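Local coordinates for protein 11S globulin subunit beta (Cucurbita maxima, PDB 2E9Q) that serves as a seed storage globulin, a nutrient reservoir whose subunits assemble into hexamers and probably bind magnesium, at residues Ala61-Ile66 with His344-Ala349; Ile158-Thr163 with Val320-Glu325; Ala354-Val359 with Gln375-Pro380. All blocks are in the same frame, centred on the assembly; numbering follows the deposited sequence. Where two conformers were deposited one is given.

Interaction 1: residues Ala61-Ile66 with His344-Ala349; sequences AGVNMI and HSVMYA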
ATOM      1  N   ALA A  61       9.165   5.984  10.237  1.00 43.18           N
ATOM      2  CA  ALA A  61       7.753   6.285  10.103  1.00 47.83           C
ATOM      3  C   ALA A  61       7.444   7.230   8.944  1.00 42.38           C
ATOM      4  O   ALA A  61       6.300   7.358   8.546  1.00 56.09           O
ATOM      5  CB  ALA A  61       7.224   6.866  11.413  1.00 45.43           C
ATOM      6  N   GLY A  62       8.463   7.874   8.392  1.00 47.00           N
ATOM      7  CA  GLY A  62       8.234   8.788   7.294  1.00 39.34           C
ATOM      8  C   GLY A  62       7.382   9.961   7.746  1.00 51.97           C
ATOM      9  O   GLY A  62       6.369  10.300   7.128  1.00 47.52           O
ATOM     10  N   VAL A  63       7.785  10.581   8.843  1.00 43.70           N
ATOM     11  CA  VAL A  63       7.044  11.713   9.353  1.00 54.38           C
ATOM     12  C   VAL A  63       7.914  12.961   9.302  1.00 55.60           C
ATOM     13  O   VAL A  63       9.149  12.877   9.268  1.00 53.38           O
ATOM     14  CB  VAL A  63       6.585  11.480  10.827  1.00 54.45           C
ATOM     15  CG1 VAL A  63       5.961  10.102  10.968  1.00 57.50           C
ATOM     16  CG2 VAL A  63       7.752  11.629  11.777  1.00 43.54           C
ATOM     17  N   ASN A  64       7.254  14.111   9.277  1.00 44.75           N
ATOM     18  CA  ASN A  64       7.918  15.402   9.277  1.00 42.31           C
ATOM     19  C   ASN A  64       7.127  16.238  10.270  1.00 49.09           C
ATOM     20  O   ASN A  64       5.918  16.033  10.442  1.00 48.76           O
ATOM     21  CB  ASN A  64       7.840  16.074   7.908  1.00 50.16           C
ATOM     22  CG  ASN A  64       8.444  15.239   6.804  1.00 60.58           C
ATOM     23  OD1 ASN A  64       7.894  14.203   6.412  1.00 65.43           O
ATOM     24  ND2 ASN A  64       9.581  15.686   6.288  1.00 53.17           N
ATOM     25  N   MET A  65       7.807  17.167  10.932  1.00 46.79           N
ATOM     26  CA  MET A  65       7.168  18.057  11.897  1.00 40.97           C
ATOM     27  C   MET A  65       7.622  19.483  11.604  1.00 45.06           C
ATOM     28  O   MET A  65       8.817  19.753  11.453  1.00 50.15           O
ATOM     29  CB  MET A  65       7.568  17.675  13.324  0.50 45.58           C
ATOM     30  CG  MET A  65       6.743  18.350  14.420  0.50 40.77           C
ATOM     31  SD  MET A  65       5.069  17.680  14.547  0.50 56.03           S
ATOM     32  CE  MET A  65       5.425  16.040  15.127  0.50 47.28           C
ATOM     33  N   ILE A  66       6.660  20.393  11.524  1.00 43.37           N
ATOM     34  CA  ILE A  66       6.930  21.790  11.243  1.00 33.31           C
ATOM     35  C   ILE A  66       6.118  22.635  12.216  1.00 41.16           C
ATOM     36  O   ILE A  66       4.984  22.284  12.557  1.00 40.02           O
ATOM     37  CB  ILE A  66       6.504  22.133   9.813  1.00 39.97           C
ATOM     38  CG1 ILE A  66       7.290  21.267   8.834  1.00 48.14           C
ATOM     39  CG2 ILE A  66       6.706  23.610   9.529  1.00 40.72           C
ATOM     40  CD1 ILE A  66       6.867  21.442   7.400  1.00 53.84           C
ATOM     41  N   HIS A 344       2.053   4.524  14.415  1.00 34.45           N
ATOM     42  CA  HIS A 344       3.137   5.186  15.108  1.00 38.35           C
ATOM     43  C   HIS A 344       2.448   6.321  15.833  1.00 42.63           C
ATOM     44  O   HIS A 344       1.340   6.731  15.457  1.00 41.00           O
ATOM     45  CB  HIS A 344       4.156   5.749  14.117  1.00 35.39           C
ATOM     46  CG  HIS A 344       4.778   4.710  13.244  1.00 39.37           C
ATOM     47  ND1 HIS A 344       5.614   3.730  13.737  1.00 43.64           N
ATOM     48  CD2 HIS A 344       4.673   4.485  11.913  1.00 38.17           C
ATOM     49  CE1 HIS A 344       5.999   2.947  12.744  1.00 40.75           C
ATOM     50  NE2 HIS A 344       5.442   3.383  11.628  1.00 36.77           N
ATOM     51  N   SER A 345       3.086   6.837  16.870  1.00 38.77           N
ATOM     52  CA  SER A 345       2.489   7.917  17.619  1.00 36.59           C
ATOM     53  C   SER A 345       3.533   9.010  17.769  1.00 45.29           C
ATOM     54  O   SER A 345       4.521   8.845  18.490  1.00 43.76           O
ATOM     55  CB  SER A 345       2.018   7.389  18.978  1.00 38.90           C
ATOM     56  OG  SER A 345       1.376   8.403  19.734  1.00 53.36           O
ATOM     57  N   VAL A 346       3.316  10.122  17.078  1.00 40.23           N
ATOM     58  CA  VAL A 346       4.252  11.235  17.114  1.00 38.89           C
ATOM     59  C   VAL A 346       3.785  12.322  18.084  1.00 46.03           C
ATOM     60  O   VAL A 346       2.948  13.170  17.755  1.00 41.69           O
ATOM     61  CB  VAL A 346       4.439  11.798  15.692  1.00 37.30           C
ATOM     62  CG1 VAL A 346       5.575  12.790  15.653  1.00 36.66           C
ATOM     63  CG2 VAL A 346       4.707  10.652  14.726  1.00 38.25           C
ATOM     64  N   MET A 347       4.351  12.287  19.288  1.00 48.48           N
ATOM     65  CA  MET A 347       3.998  13.227  20.348  1.00 46.11           C
ATOM     66  C   MET A 347       4.745  14.554  20.413  1.00 43.86           C
ATOM     67  O   MET A 347       5.968  14.587  20.519  1.00 45.38           O
ATOM     68  CB  MET A 347       4.132  12.540  21.706  1.00 45.95           C
ATOM     69  CG  MET A 347       3.936  13.483  22.871  1.00 51.57           C
ATOM     70  SD  MET A 347       4.033  12.668  24.456  1.00 56.36           S
ATOM     71  CE  MET A 347       2.634  11.729  24.395  1.00 67.66           C
ATOM     72  N   TYR A 348       3.996  15.646  20.349  1.00 34.85           N
ATOM     73  CA  TYR A 348       4.553  16.987  20.468  1.00 41.77           C
ATOM     74  C   TYR A 348       4.048  17.542  21.809  1.00 48.18           C
ATOM     75  O   TYR A 348       2.836  17.649  22.027  1.00 44.65           O
ATOM     76  CB  TYR A 348       4.070  17.895  19.343  1.00 37.04           C
ATOM     77  CG  TYR A 348       4.486  19.328  19.539  1.00 47.82           C
ATOM     78  CD1 TYR A 348       5.728  19.782  19.102  1.00 42.16           C
ATOM     79  CD2 TYR A 348       3.656  20.226  20.220  1.00 40.80           C
ATOM     80  CE1 TYR A 348       6.141  21.099  19.341  1.00 45.75           C
ATOM     81  CE2 TYR A 348       4.056  21.536  20.460  1.00 36.91           C
ATOM     82  CZ  TYR A 348       5.295  21.970  20.023  1.00 49.83           C
ATOM     83  OH  TYR A 348       5.683  23.275  20.257  1.00 40.60           O
ATOM     84  N   ALA A 349       4.969  17.896  22.699  1.00 42.59           N
ATOM     85  CA  ALA A 349       4.597  18.421  24.008  1.00 45.47           C
ATOM     86  C   ALA A 349       4.175  19.889  23.909  1.00 44.88           C
ATOM     87  O   ALA A 349       4.956  20.733  23.476  1.00 47.18           O
ATOM     88  CB  ALA A 349       5.765  18.266  24.975  1.00 45.73           C
TER

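Interaction 2: residues Ile158-Thr163 with Val320-Glu325; sequences IVFADT and VRLSAE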
ATOM      1  N   ILE A 158       1.231  23.515  14.884  1.00 46.82           N
ATOM      2  CA  ILE A 158       2.022  22.297  14.861  1.00 38.64           C
ATOM      3  C   ILE A 158       1.589  21.460  13.651  1.00 41.45           C
ATOM      4  O   ILE A 158       0.526  20.840  13.656  1.00 39.32           O
ATOM      5  CB  ILE A 158       1.811  21.494  16.151  1.00 42.69           C
ATOM      6  CG1 ILE A 158       1.994  22.408  17.369  1.00 39.38           C
ATOM      7  CG2 ILE A 158       2.788  20.328  16.187  1.00 34.93           C
ATOM      8  CD1 ILE A 158       3.355  23.109  17.429  1.00 43.82           C
ATOM      9  N   VAL A 159       2.423  21.460  12.619  1.00 42.66           N
ATOM     10  CA  VAL A 159       2.157  20.746  11.380  1.00 37.33           C
ATOM     11  C   VAL A 159       2.790  19.364  11.269  1.00 45.23           C
ATOM     12  O   VAL A 159       4.013  19.237  11.210  1.00 47.62           O
ATOM     13  CB  VAL A 159       2.647  21.557  10.183  1.00 36.14           C
ATOM     14  CG1 VAL A 159       2.286  20.843   8.878  1.00 37.40           C
ATOM     15  CG2 VAL A 159       2.067  22.971  10.242  1.00 32.53           C
ATOM     16  N   PHE A 160       1.946  18.337  11.229  1.00 37.91           N
ATOM     17  CA  PHE A 160       2.384  16.963  11.091  1.00 32.64           C
ATOM     18  C   PHE A 160       2.115  16.491   9.662  1.00 43.97           C
ATOM     19  O   PHE A 160       0.986  16.562   9.164  1.00 38.88           O
ATOM     20  CB  PHE A 160       1.649  16.085  12.091  1.00 35.66           C
ATOM     21  CG  PHE A 160       1.896  14.617  11.910  1.00 39.26           C
ATOM     22  CD1 PHE A 160       0.966  13.821  11.250  1.00 42.43           C
ATOM     23  CD2 PHE A 160       3.047  14.021  12.429  1.00 44.78           C
ATOM     24  CE1 PHE A 160       1.172  12.441  11.111  1.00 46.08           C
ATOM     25  CE2 PHE A 160       3.267  12.643  12.300  1.00 47.43           C
ATOM     26  CZ  PHE A 160       2.326  11.850  11.639  1.00 46.94           C
ATOM     27  N   ALA A 161       3.172  16.036   9.000  1.00 41.05           N
ATOM     28  CA  ALA A 161       3.084  15.558   7.629  1.00 39.63           C
ATOM     29  C   ALA A 161       3.609  14.140   7.571  1.00 40.30           C
ATOM     30  O   ALA A 161       4.633  13.816   8.181  1.00 44.17           O
ATOM     31  CB  ALA A 161       3.895  16.457   6.707  1.00 42.78           C
ATOM     32  N   ASP A 162       2.903  13.293   6.835  1.00 42.26           N
ATOM     33  CA  ASP A 162       3.285  11.898   6.702  1.00 42.14           C
ATOM     34  C   ASP A 162       3.571  11.574   5.244  1.00 48.20           C
ATOM     35  O   ASP A 162       2.657  11.527   4.413  1.00 41.10           O
ATOM     36  CB  ASP A 162       2.166  11.017   7.250  1.00 49.25           C
ATOM     37  CG  ASP A 162       2.356   9.554   6.931  1.00 55.78           C
ATOM     38  OD1 ASP A 162       3.510   9.062   6.929  1.00 56.04           O
ATOM     39  OD2 ASP A 162       1.325   8.887   6.694  1.00 71.76           O
ATOM     40  N   THR A 163       4.850  11.352   4.949  1.00 42.72           N
ATOM     41  CA  THR A 163       5.321  11.051   3.600  1.00 36.43           C
ATOM     42  C   THR A 163       5.120   9.604   3.195  1.00 44.42           C
ATOM     43  O   THR A 163       5.131   9.285   2.015  1.00 53.42           O
ATOM     44  CB  THR A 163       6.808  11.389   3.449  1.00 48.11           C
ATOM     45  OG1 THR A 163       7.572  10.592   4.364  1.00 59.57           O
ATOM     46  CG2 THR A 163       7.052  12.859   3.759  1.00 46.97           C
ATOM     47  N   VAL A 320      -7.373  10.716   4.627  1.00 40.46           N
ATOM     48  CA  VAL A 320      -5.953  11.028   4.788  1.00 42.87           C
ATOM     49  C   VAL A 320      -5.222   9.906   5.523  1.00 47.02           C
ATOM     50  O   VAL A 320      -4.000   9.788   5.435  1.00 38.17           O
ATOM     51  CB  VAL A 320      -5.713  12.375   5.535  1.00 39.61           C
ATOM     52  CG1 VAL A 320      -6.189  13.517   4.680  1.00 50.72           C
ATOM     53  CG2 VAL A 320      -6.418  12.386   6.858  1.00 37.26           C
ATOM     54  N   ARG A 321      -5.985   9.066   6.221  1.00 47.64           N
ATOM     55  CA  ARG A 321      -5.422   7.949   6.977  1.00 49.20           C
ATOM     56  C   ARG A 321      -4.511   8.427   8.103  1.00 45.71           C
ATOM     57  O   ARG A 321      -3.418   7.903   8.309  1.00 46.77           O
ATOM     58  CB  ARG A 321      -4.647   7.000   6.050  1.00 58.43           C
ATOM     59  CG  ARG A 321      -5.423   6.593   4.814  1.00 69.32           C
ATOM     60  CD  ARG A 321      -4.842   5.345   4.174  1.00 80.33           C
ATOM     61  NE  ARG A 321      -5.261   5.187   2.782  1.00 88.13           N
ATOM     62  CZ  ARG A 321      -6.516   5.293   2.355  1.00 87.47           C
ATOM     63  NH1 ARG A 321      -7.494   5.560   3.210  1.00 90.31           N
ATOM     64  NH2 ARG A 321      -6.794   5.126   1.069  1.00 88.15           N
ATOM     65  N   LEU A 322      -4.979   9.431   8.830  1.00 43.40           N
ATOM     66  CA  LEU A 322      -4.243   9.987   9.951  1.00 48.38           C
ATOM     67  C   LEU A 322      -5.268  10.298  11.037  1.00 47.52           C
ATOM     68  O   LEU A 322      -6.464  10.384  10.757  1.00 47.59           O
ATOM     69  CB  LEU A 322      -3.534  11.287   9.540  1.00 35.73           C
ATOM     70  CG  LEU A 322      -2.553  11.284   8.364  1.00 38.10           C
ATOM     71  CD1 LEU A 322      -2.084  12.710   8.126  1.00 39.54           C
ATOM     72  CD2 LEU A 322      -1.361  10.381   8.645  1.00 32.89           C
ATOM     73  N   SER A 323      -4.796  10.450  12.270  1.00 43.16           N
ATOM     74  CA  SER A 323      -5.656  10.793  13.395  1.00 36.91           C
ATOM     75  C   SER A 323      -4.787  11.401  14.496  1.00 44.14           C
ATOM     76  O   SER A 323      -3.563  11.455  14.352  1.00 36.24           O
ATOM     77  CB  SER A 323      -6.450   9.568  13.892  1.00 35.75           C
ATOM     78  OG  SER A 323      -5.640   8.453  14.213  1.00 41.59           O
ATOM     79  N   ALA A 324      -5.416  11.894  15.562  1.00 39.44           N
ATOM     80  CA  ALA A 324      -4.683  12.527  16.653  1.00 39.39           C
ATOM     81  C   ALA A 324      -5.363  12.386  18.001  1.00 45.64           C
ATOM     82  O   ALA A 324      -6.580  12.177  18.089  1.00 42.26           O
ATOM     83  CB  ALA A 324      -4.473  14.002  16.350  1.00 30.66           C
ATOM     84  N   GLU A 325      -4.555  12.517  19.046  1.00 39.44           N
ATOM     85  CA  GLU A 325      -5.007  12.438  20.428  1.00 35.91           C
ATOM     86  C   GLU A 325      -4.362  13.626  21.135  1.00 51.45           C
ATOM     87  O   GLU A 325      -3.159  13.876  20.967  1.00 48.01           O
ATOM     88  CB  GLU A 325      -4.534  11.139  21.093  1.00 41.18           C
ATOM     89  CG  GLU A 325      -5.241   9.858  20.645  1.00 53.71           C
ATOM     90  CD  GLU A 325      -4.748   8.627  21.399  1.00 56.85           C
ATOM     91  OE1 GLU A 325      -5.441   7.587  21.403  1.00 64.94           O
ATOM     92  OE2 GLU A 325      -3.652   8.698  21.991  1.00 70.19           O
TER

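Interaction 3: residues Ala354-Val359 with Gln375-Pro380; sequences ARVQVV and QVLMIP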
ATOM      1  N   ALA A 354       7.546  15.707  31.264  1.00 47.95           N
ATOM      2  CA  ALA A 354       7.223  14.422  31.848  1.00 41.19           C
ATOM      3  C   ALA A 354       8.364  13.443  31.649  1.00 47.21           C
ATOM      4  O   ALA A 354       9.212  13.625  30.773  1.00 48.25           O
ATOM      5  CB  ALA A 354       5.971  13.873  31.196  1.00 43.47           C
ATOM      6  N   ARG A 355       8.382  12.404  32.468  1.00 48.17           N
ATOM      7  CA  ARG A 355       9.400  11.387  32.330  1.00 57.77           C
ATOM      8  C   ARG A 355       8.709  10.335  31.493  1.00 51.94           C
ATOM      9  O   ARG A 355       7.574   9.952  31.783  1.00 53.38           O
ATOM     10  CB  ARG A 355       9.814  10.772  33.671  0.50 55.04           C
ATOM     11  CG  ARG A 355      10.967   9.776  33.490  0.50 72.04           C
ATOM     12  CD  ARG A 355      11.313   8.978  34.742  0.50 71.90           C
ATOM     13  NE  ARG A 355      12.453   8.095  34.493  0.50 73.21           N
ATOM     14  CZ  ARG A 355      12.885   7.158  35.333  0.50 75.57           C
ATOM     15  NH1 ARG A 355      12.278   6.966  36.497  0.50 70.02           N
ATOM     16  NH2 ARG A 355      13.932   6.412  35.009  0.50 67.22           N
ATOM     17  N   VAL A 356       9.388   9.879  30.451  1.00 51.74           N
ATOM     18  CA  VAL A 356       8.833   8.875  29.559  1.00 46.33           C
ATOM     19  C   VAL A 356       9.787   7.715  29.328  1.00 47.26           C
ATOM     20  O   VAL A 356      10.984   7.920  29.125  1.00 48.63           O
ATOM     21  CB  VAL A 356       8.504   9.486  28.188  1.00 36.20           C
ATOM     22  CG1 VAL A 356       7.893   8.426  27.284  1.00 41.12           C
ATOM     23  CG2 VAL A 356       7.555  10.662  28.357  1.00 39.53           C
ATOM     24  N   GLN A 357       9.247   6.501  29.355  1.00 43.94           N
ATOM     25  CA  GLN A 357      10.027   5.303  29.105  1.00 41.68           C
ATOM     26  C   GLN A 357       9.354   4.499  28.005  1.00 48.20           C
ATOM     27  O   GLN A 357       8.126   4.342  27.991  1.00 49.03           O
ATOM     28  CB  GLN A 357      10.156   4.440  30.361  1.00 44.96           C
ATOM     29  CG  GLN A 357      10.968   5.074  31.488  1.00 52.47           C
ATOM     30  CD  GLN A 357      11.520   4.045  32.464  1.00 54.00           C
ATOM     31  OE1 GLN A 357      10.824   3.119  32.872  1.00 50.80           O
ATOM     32  NE2 GLN A 357      12.781   4.212  32.843  1.00 64.43           N
ATOM     33  N   VAL A 358      10.166   3.999  27.079  1.00 40.18           N
ATOM     34  CA  VAL A 358       9.685   3.214  25.956  1.00 38.14           C
ATOM     35  C   VAL A 358      10.494   1.927  25.900  1.00 45.31           C
ATOM     36  O   VAL A 358      11.713   1.951  26.050  1.00 43.83           O
ATOM     37  CB  VAL A 358       9.869   3.985  24.632  1.00 42.29           C
ATOM     38  CG1 VAL A 358       9.291   3.181  23.479  1.00 37.70           C
ATOM     39  CG2 VAL A 358       9.214   5.370  24.731  1.00 37.47           C
ATOM     40  N   VAL A 359       9.817   0.806  25.680  1.00 44.75           N
ATOM     41  CA  VAL A 359      10.489  -0.479  25.631  1.00 41.47           C
ATOM     42  C   VAL A 359      10.195  -1.187  24.325  1.00 49.14           C
ATOM     43  O   VAL A 359       9.088  -1.089  23.787  1.00 45.92           O
ATOM     44  CB  VAL A 359      10.049  -1.368  26.822  1.00 42.59           C
ATOM     45  CG1 VAL A 359      10.701  -2.733  26.735  1.00 42.25           C
ATOM     46  CG2 VAL A 359      10.422  -0.689  28.137  1.00 43.88           C
ATOM     47  N   GLN A 375       9.047  19.867  22.459  1.00 36.29           N
ATOM     48  CA  GLN A 375       9.761  18.711  21.942  1.00 42.47           C
ATOM     49  C   GLN A 375       8.859  17.634  21.352  1.00 47.93           C
ATOM     50  O   GLN A 375       7.674  17.555  21.674  1.00 42.22           O
ATOM     51  CB  GLN A 375      10.624  18.083  23.040  1.00 45.13           C
ATOM     52  CG  GLN A 375      11.686  19.008  23.628  1.00 44.57           C
ATOM     53  CD  GLN A 375      12.596  18.274  24.600  1.00 48.15           C
ATOM     54  OE1 GLN A 375      12.130  17.547  25.482  1.00 45.74           O
ATOM     55  NE2 GLN A 375      13.901  18.458  24.438  1.00 50.17           N
ATOM     56  N   VAL A 376       9.459  16.791  20.510  1.00 49.28           N
ATOM     57  CA  VAL A 376       8.769  15.692  19.844  1.00 41.91           C
ATOM     58  C   VAL A 376       9.395  14.319  20.115  1.00 40.53           C
ATOM     59  O   VAL A 376      10.599  14.136  19.957  1.00 41.65           O
ATOM     60  CB  VAL A 376       8.769  15.901  18.314  1.00 48.52           C
ATOM     61  CG1 VAL A 376       8.100  14.701  17.617  1.00 41.44           C
ATOM     62  CG2 VAL A 376       8.064  17.217  17.968  1.00 44.86           C
ATOM     63  N   LEU A 377       8.573  13.362  20.530  1.00 42.20           N
ATOM     64  CA  LEU A 377       9.024  11.999  20.764  1.00 37.22           C
ATOM     65  C   LEU A 377       8.174  11.105  19.861  1.00 39.35           C
ATOM     66  O   LEU A 377       6.953  11.092  19.967  1.00 46.16           O
ATOM     67  CB  LEU A 377       8.846  11.578  22.224  1.00 31.76           C
ATOM     68  CG  LEU A 377       9.220  10.102  22.480  1.00 41.28           C
ATOM     69  CD1 LEU A 377      10.714   9.873  22.237  1.00 41.36           C
ATOM     70  CD2 LEU A 377       8.861   9.720  23.898  1.00 34.96           C
ATOM     71  N   MET A 378       8.835  10.378  18.963  1.00 40.32           N
ATOM     72  CA  MET A 378       8.182   9.482  18.014  1.00 34.60           C
ATOM     73  C   MET A 378       8.137   8.118  18.668  1.00 42.62           C
ATOM     74  O   MET A 378       9.186   7.534  18.934  1.00 50.03           O
ATOM     75  CB  MET A 378       9.026   9.420  16.732  1.00 46.37           C
ATOM     76  CG  MET A 378       8.294   9.157  15.417  1.00 58.96           C
ATOM     77  SD  MET A 378       7.550   7.523  15.202  1.00 58.61           S
ATOM     78  CE  MET A 378       8.945   6.589  14.626  1.00 52.78           C
ATOM     79  N   ILE A 379       6.938   7.623  18.967  1.00 43.53           N
ATOM     80  CA  ILE A 379       6.778   6.305  19.573  1.00 31.95           C
ATOM     81  C   ILE A 379       6.361   5.315  18.485  1.00 44.61           C
ATOM     82  O   ILE A 379       5.244   5.386  17.963  1.00 40.77           O
ATOM     83  CB  ILE A 379       5.685   6.296  20.645  1.00 44.88           C
ATOM     84  CG1 ILE A 379       5.904   7.435  21.646  1.00 48.36           C
ATOM     85  CG2 ILE A 379       5.641   4.932  21.319  1.00 33.83           C
ATOM     86  CD1 ILE A 379       6.991   7.179  22.645  1.00 57.77           C
ATOM     87  N   PRO A 380       7.251   4.371  18.133  1.00 46.05           N
ATOM     88  CA  PRO A 380       6.933   3.383  17.096  1.00 39.17           C
ATOM     89  C   PRO A 380       5.777   2.433  17.439  1.00 43.34           C
ATOM     90  O   PRO A 380       5.527   2.107  18.604  1.00 37.85           O
ATOM     91  CB  PRO A 380       8.248   2.617  16.920  1.00 34.82           C
ATOM     92  CG  PRO A 380       9.294   3.607  17.348  1.00 40.34           C
ATOM     93  CD  PRO A 380       8.663   4.259  18.549  1.00 44.63           C
TER

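Interaction 1: residues Ala61-Ile66 with His344-Ala349
The imidazole of His344 receives the methyl group of Ala61 over one face: Ala61 CB lies 3.8 Å from the centroid of the His344 ring, 22° off the ring normal, a CH-pi contact displaced toward CD2. The two ring nitrogens look elsewhere for partners, ND1 bonding to the backbone N of Gln381 and NE2 to the carbonyl O of Gln169 of a second subunit. Farther along, the strands meet through aliphatic groups. Val63 and Val346 slide past one another in opposite directions, with Val63 CG1 4.0 Å from Val346 CG2. The other branch of Val346, CG1, stands anti to the amide nitrogen (chi1 -170°) and faces the methyl end of Met65, whose chain bends at both chi2 and chi3; Met65 has two deposited conformers, which leaves the exact fit there doubtful. Ala61 closes the helix 56-61, and Gly62, with positive phi, is the C' residue of the Schellman motif that turns the chain into strand 63-70. Replacing His344 with an alanine removes the ring, and the Ala61 methyl would probably face a gap while the Gln169 carbonyl of the second subunit lost its donor and Gln381 N its acceptor. The example illustrates how a junction between two cupin domains can be divided: no hydrogen bond crosses between the segments, so apolar and CH-pi contacts join them, while the imidazole spends its polarity on its own domain and on the neighbouring subunit. Accepting at ND1 and donating at NE2 is consistent with a neutral ring.

Interaction 2: residues Ile158-Thr163 with Val320-Glu325
This is a small, buried, mostly apolar contact in which Leu322 reaches from the C-terminal cupin domain to Phe160 and Asp162 on strand 155-162 of the N-terminal one. A single methyl, Leu322 CD2, does the touching. It meets the Phe160 ring at the edge, near the ring plane, 4.1 Å from CE1. The same methyl packs against Asp162, 3.8 Å from CB and 3.6 Å from OD2, so that aliphatic and carboxylate parts of the aspartate both border it. With chi1 at 170°, the carboxylate of Asp162 swings away from its own amide nitrogen and comes across the leucine at a slant. Its other oxygen, OD1, is occupied by the backbone N of Arg164, a bond that helps fix the carboxylate's rotation. No hydrogen bond links the segments. Around the methyl the interior continues: Leu322 also touches Leu86 of strand 85-91, and the Phe160 ring meets that of Phe399 with nearly parallel planes. Leu322 comes just after Arg321, where the chain leaves helix 317-320 with positive phi and heads into strand 323-329. A strand of one cupin domain thus meets the turn between helix and strand of the other, and such an interface within a single chain is characteristic of the bicupin fold of 11S globulins.

Interaction 3: residues Ala354-Val359 with Gln375-Pro380
Val358 and Ile379 form the tight part of this contact, with Val358 CG2 3.5 Å from Ile379 CD1 where the two side chains cross at a slant. Ile379 manages this although its CB does not aim at the other strand: CG1 lies anti to the carbonyl carbon (chi1 -51°), and a further bend at chi2 carries CD1 across. Val356 CG1 and Leu377 CD2 pass in opposite directions at 3.8 Å. Between these pairs the fit slackens, for Leu377 CD2 and Val358 CG2 are 4.4 Å apart. The reverse of strand 353-359 is of another character. There Gln357 points away, its NE2 bonded to OD1 of Asp368 and its OE1 to the backbone N of Ala214 of a second subunit, and the partly exposed Arg355 shares that Asp368 oxygen through a salt bridge from NH2. The short strand segments run roughly parallel, at 25° with axes 9.7 Å apart, but belong to different sheets, so they face each other across the interior of the C-terminal cupin barrel. Val356 also lies about 4 Å, side chain to side chain, from Lys387, which is assigned to a magnesium site. With methyl groups alone meeting and no hydrogen bond crossing, cohesion here rests on dispersion and the exclusion of water.

How the interactions relate
Interactions 1 and 2 both join the N-terminal cupin domain to the C-terminal one, whereas interaction 3 lies wholly within the latter. Along the chain, interaction 2 is nested inside the loop closed by interaction 1, and interaction 3 follows. The centres of interactions 1 and 2 are about 8 Å apart, bridged by the neighbouring strands 63-70 and 155-162. Interaction 3 lies about 11 Å from interaction 1, centre to centre, and about 17 Å from interaction 2. One C-terminal sheet, containing strands 323-329, 345-350 and 376-379, contributes to both the domain interface and the interior of its own barrel; interaction 1 touches each of the others, while interactions 2 and 3 do not meet.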